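Local coordinates for protein glucosamine--fructose-6-phosphate aminotransferase [isomerizing] (Francisella tularensis subsp. tularensis, PDB 3TBF) that probably converts fructose 6-phosphate into glucosamine 6-phosphate, with this C-terminal double-SIS portion acting as the isomerase half of the glutamine-dependent enzyme, at residues V161-A166 / A246-E251. Sequence-based numbering, arbitrary orientation.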
ATOM      1  N   VAL A 161      23.636   1.608  -5.557  1.00 34.54           N
ATOM      2  CA  VAL A 161      22.439   1.420  -6.351  1.00 35.37           C
ATOM      3  C   VAL A 161      21.225   1.697  -5.422  1.00 35.40           C
ATOM      4  O   VAL A 161      20.334   2.480  -5.773  1.00 35.88           O
ATOM      5  CB  VAL A 161      22.343  -0.014  -6.998  1.00 35.55           C
ATOM      6  CG1 VAL A 161      20.957  -0.215  -7.637  1.00 35.21           C
ATOM      7  CG2 VAL A 161      23.429  -0.214  -8.031  1.00 35.07           C
ATOM      8  N   ALA A 162      21.200   1.065  -4.247  1.00 34.26           N
ATOM      9  CA  ALA A 162      20.114   1.316  -3.316  1.00 33.50           C
ATOM     10  C   ALA A 162      20.483   2.501  -2.466  1.00 32.76           C
ATOM     11  O   ALA A 162      21.655   2.748  -2.178  1.00 33.17           O
ATOM     12  CB  ALA A 162      19.822   0.082  -2.425  1.00 33.36           C
ATOM     13  N   SER A 163      19.477   3.260  -2.070  1.00 30.81           N
ATOM     14  CA  SER A 163      19.732   4.323  -1.148  1.00 29.21           C
ATOM     15  C   SER A 163      19.694   3.763   0.304  1.00 27.24           C
ATOM     16  O   SER A 163      18.859   2.904   0.672  1.00 27.25           O
ATOM     17  CB  SER A 163      18.722   5.414  -1.345  1.00 28.80           C
ATOM     18  OG  SER A 163      17.573   5.037  -0.653  1.00 31.23           O
ATOM     19  N   THR A 164      20.620   4.251   1.114  1.00 24.74           N
ATOM     20  CA  THR A 164      20.755   3.811   2.485  1.00 22.31           C
ATOM     21  C   THR A 164      20.682   5.028   3.381  1.00 21.26           C
ATOM     22  O   THR A 164      19.661   5.285   4.020  1.00 21.03           O
ATOM     23  CB  THR A 164      22.060   3.028   2.711  1.00 22.41           C
ATOM     24  OG1 THR A 164      23.187   3.821   2.288  1.00 20.05           O
ATOM     25  CG2 THR A 164      22.024   1.684   1.958  1.00 16.76           C
ATOM     26  N   LYS A 165      21.745   5.813   3.401  1.00 19.29           N
ATOM     27  CA  LYS A 165      21.761   6.948   4.291  1.00 17.31           C
ATOM     28  C   LYS A 165      20.719   8.009   3.956  1.00 16.38           C
ATOM     29  O   LYS A 165      20.301   8.762   4.823  1.00 16.85           O
ATOM     30  CB  LYS A 165      23.158   7.514   4.377  1.00 18.13           C
ATOM     31  CG  LYS A 165      23.605   8.168   3.128  1.00 17.08           C
ATOM     32  CD  LYS A 165      25.054   8.408   3.114  1.00 13.76           C
ATOM     33  CE  LYS A 165      25.415   9.177   1.836  1.00 14.54           C
ATOM     34  NZ  LYS A 165      26.749   9.866   1.965  1.00 12.71           N
ATOM     35  N   ALA A 166      20.254   8.057   2.714  1.00 16.16           N
ATOM     36  CA  ALA A 166      19.164   8.971   2.350  1.00 14.76           C
ATOM     37  C   ALA A 166      17.858   8.563   3.034  1.00 14.10           C
ATOM     38  O   ALA A 166      17.054   9.414   3.354  1.00 15.04           O
ATOM     39  CB  ALA A 166      18.968   8.993   0.883  1.00 14.18           C
ATOM     40  N   ALA A 246      12.444  -4.995   1.915  1.00 14.29           N
ATOM     41  CA  ALA A 246      12.125  -5.820   0.735  1.00 14.40           C
ATOM     42  C   ALA A 246      12.537  -5.109  -0.500  1.00 14.47           C
ATOM     43  O   ALA A 246      13.013  -5.727  -1.419  1.00 15.66           O
ATOM     44  CB  ALA A 246      10.620  -6.190   0.668  1.00 13.56           C
ATOM     45  N   LEU A 247      12.331  -3.807  -0.537  1.00 14.87           N
ATOM     46  CA  LEU A 247      12.734  -3.021  -1.680  1.00 14.84           C
ATOM     47  C   LEU A 247      14.224  -3.123  -1.883  1.00 15.85           C
ATOM     48  O   LEU A 247      14.671  -3.279  -3.004  1.00 15.24           O
ATOM     49  CB  LEU A 247      12.342  -1.559  -1.472  1.00 14.60           C
ATOM     50  CG  LEU A 247      12.828  -0.569  -2.522  1.00 15.84           C
ATOM     51  CD1 LEU A 247      12.158  -1.011  -3.876  1.00 15.95           C
ATOM     52  CD2 LEU A 247      12.489   0.886  -2.124  1.00 14.57           C
ATOM     53  N   LYS A 248      15.026  -3.029  -0.820  1.00 17.01           N
ATOM     54  CA  LYS A 248      16.504  -3.140  -1.032  1.00 18.11           C
ATOM     55  C   LYS A 248      16.870  -4.528  -1.578  1.00 17.78           C
ATOM     56  O   LYS A 248      17.679  -4.638  -2.490  1.00 17.54           O
ATOM     57  CB  LYS A 248      17.367  -2.899   0.195  1.00 18.58           C
ATOM     58  CG  LYS A 248      17.132  -1.643   1.033  1.00 22.13           C
ATOM     59  CD  LYS A 248      17.560  -0.370   0.390  1.00 23.62           C
ATOM     60  CE  LYS A 248      16.514   0.202  -0.565  1.00 23.47           C
ATOM     61  NZ  LYS A 248      16.463   1.714  -0.433  1.00 23.85           N
ATOM     62  N   LEU A 249      16.321  -5.575  -1.001  1.00 17.41           N
ATOM     63  CA  LEU A 249      16.704  -6.910  -1.422  1.00 18.93           C
ATOM     64  C   LEU A 249      16.378  -7.123  -2.873  1.00 20.77           C
ATOM     65  O   LEU A 249      17.190  -7.639  -3.625  1.00 22.81           O
ATOM     66  CB  LEU A 249      16.005  -7.971  -0.573  1.00 18.86           C
ATOM     67  CG  LEU A 249      16.509  -9.392  -0.798  1.00 17.71           C
ATOM     68  CD1 LEU A 249      17.938  -9.416  -0.502  1.00 17.96           C
ATOM     69  CD2 LEU A 249      15.734 -10.395   0.079  1.00 18.51           C
ATOM     70  N   LYS A 250      15.194  -6.698  -3.268  1.00 21.48           N
ATOM     71  CA  LYS A 250      14.713  -6.849  -4.621  1.00 23.83           C
ATOM     72  C   LYS A 250      15.590  -6.045  -5.585  1.00 25.41           C
ATOM     73  O   LYS A 250      16.061  -6.559  -6.609  1.00 26.14           O
ATOM     74  CB  LYS A 250      13.256  -6.347  -4.618  1.00 24.29           C
ATOM     75  CG  LYS A 250      12.482  -6.400  -5.877  1.00 28.02           C
ATOM     76  CD  LYS A 250      10.974  -6.192  -5.636  1.00 33.41           C
ATOM     77  CE  LYS A 250      10.644  -5.127  -4.562  1.00 35.24           C
ATOM     78  NZ  LYS A 250       9.185  -4.791  -4.496  1.00 37.58           N
ATOM     79  N   GLU A 251      15.844  -4.799  -5.211  1.00 26.64           N
ATOM     80  CA  GLU A 251      16.519  -3.805  -6.041  1.00 28.46           C
ATOM     81  C   GLU A 251      17.939  -4.184  -6.385  1.00 28.31           C
ATOM     82  O   GLU A 251      18.395  -3.816  -7.450  1.00 28.46           O
ATOM     83  CB  GLU A 251      16.575  -2.455  -5.284  1.00 30.02           C
ATOM     84  CG  GLU A 251      16.636  -1.152  -6.093  1.00 34.88           C
ATOM     85  CD  GLU A 251      16.340   0.131  -5.222  1.00 41.00           C
ATOM     86  OE1 GLU A 251      16.355   0.069  -3.970  1.00 44.94           O
ATOM     87  OE2 GLU A 251      16.082   1.220  -5.796  1.00 46.15           O
TER
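A162 packs on K248 and E251, and S163 takes the lysine's ammonium, where the two SIS domains of the isomerase half face each other: loop residues 161-164, leading into helix 165-184 of the first domain, lie against helix 238-253 of the second. The backbones come nearest at A162 and K248, whose CA atoms are 6.2 Å apart. Packing is tight here, with CB of A162 set 3.6 Å from CD of K248 and 3.8 Å from OE1 of E251, so one methyl touches both the aliphatic part of the lysine and the carboxylate. The lysine chain does not run straight: bends at chi2 (-71°) and chi3 (83°) carry it past A162 toward the S163 backbone. There NZ donates to O of S163 at 2.9 Å, arriving in the carbonyl plane on a lone pair with a C=O...N angle of 136°. The same ammonium has its salt-bridge partner in E244, one helical turn back, and is also hydrogen-bonded to OG1 of T64 at the start of helix 63-80, so the loop carbonyl is one of several groups fixing it. E251 answers it weakly, since OE1 lies 3.9 Å from NZ, a long salt bridge at best; this buried oxygen has no hydrogen-bonding partner in the model. The looser margin is at V161, partly exposed, whose nearest approach is CG1 to the backbone O of E251 at 4.4 Å. SIS domains commonly bind sugar phosphates, and a lysine so held between two of them is consistent with a place near the sugar site. On the serine side chain, OG stays 3.5 Å from NZ of K248.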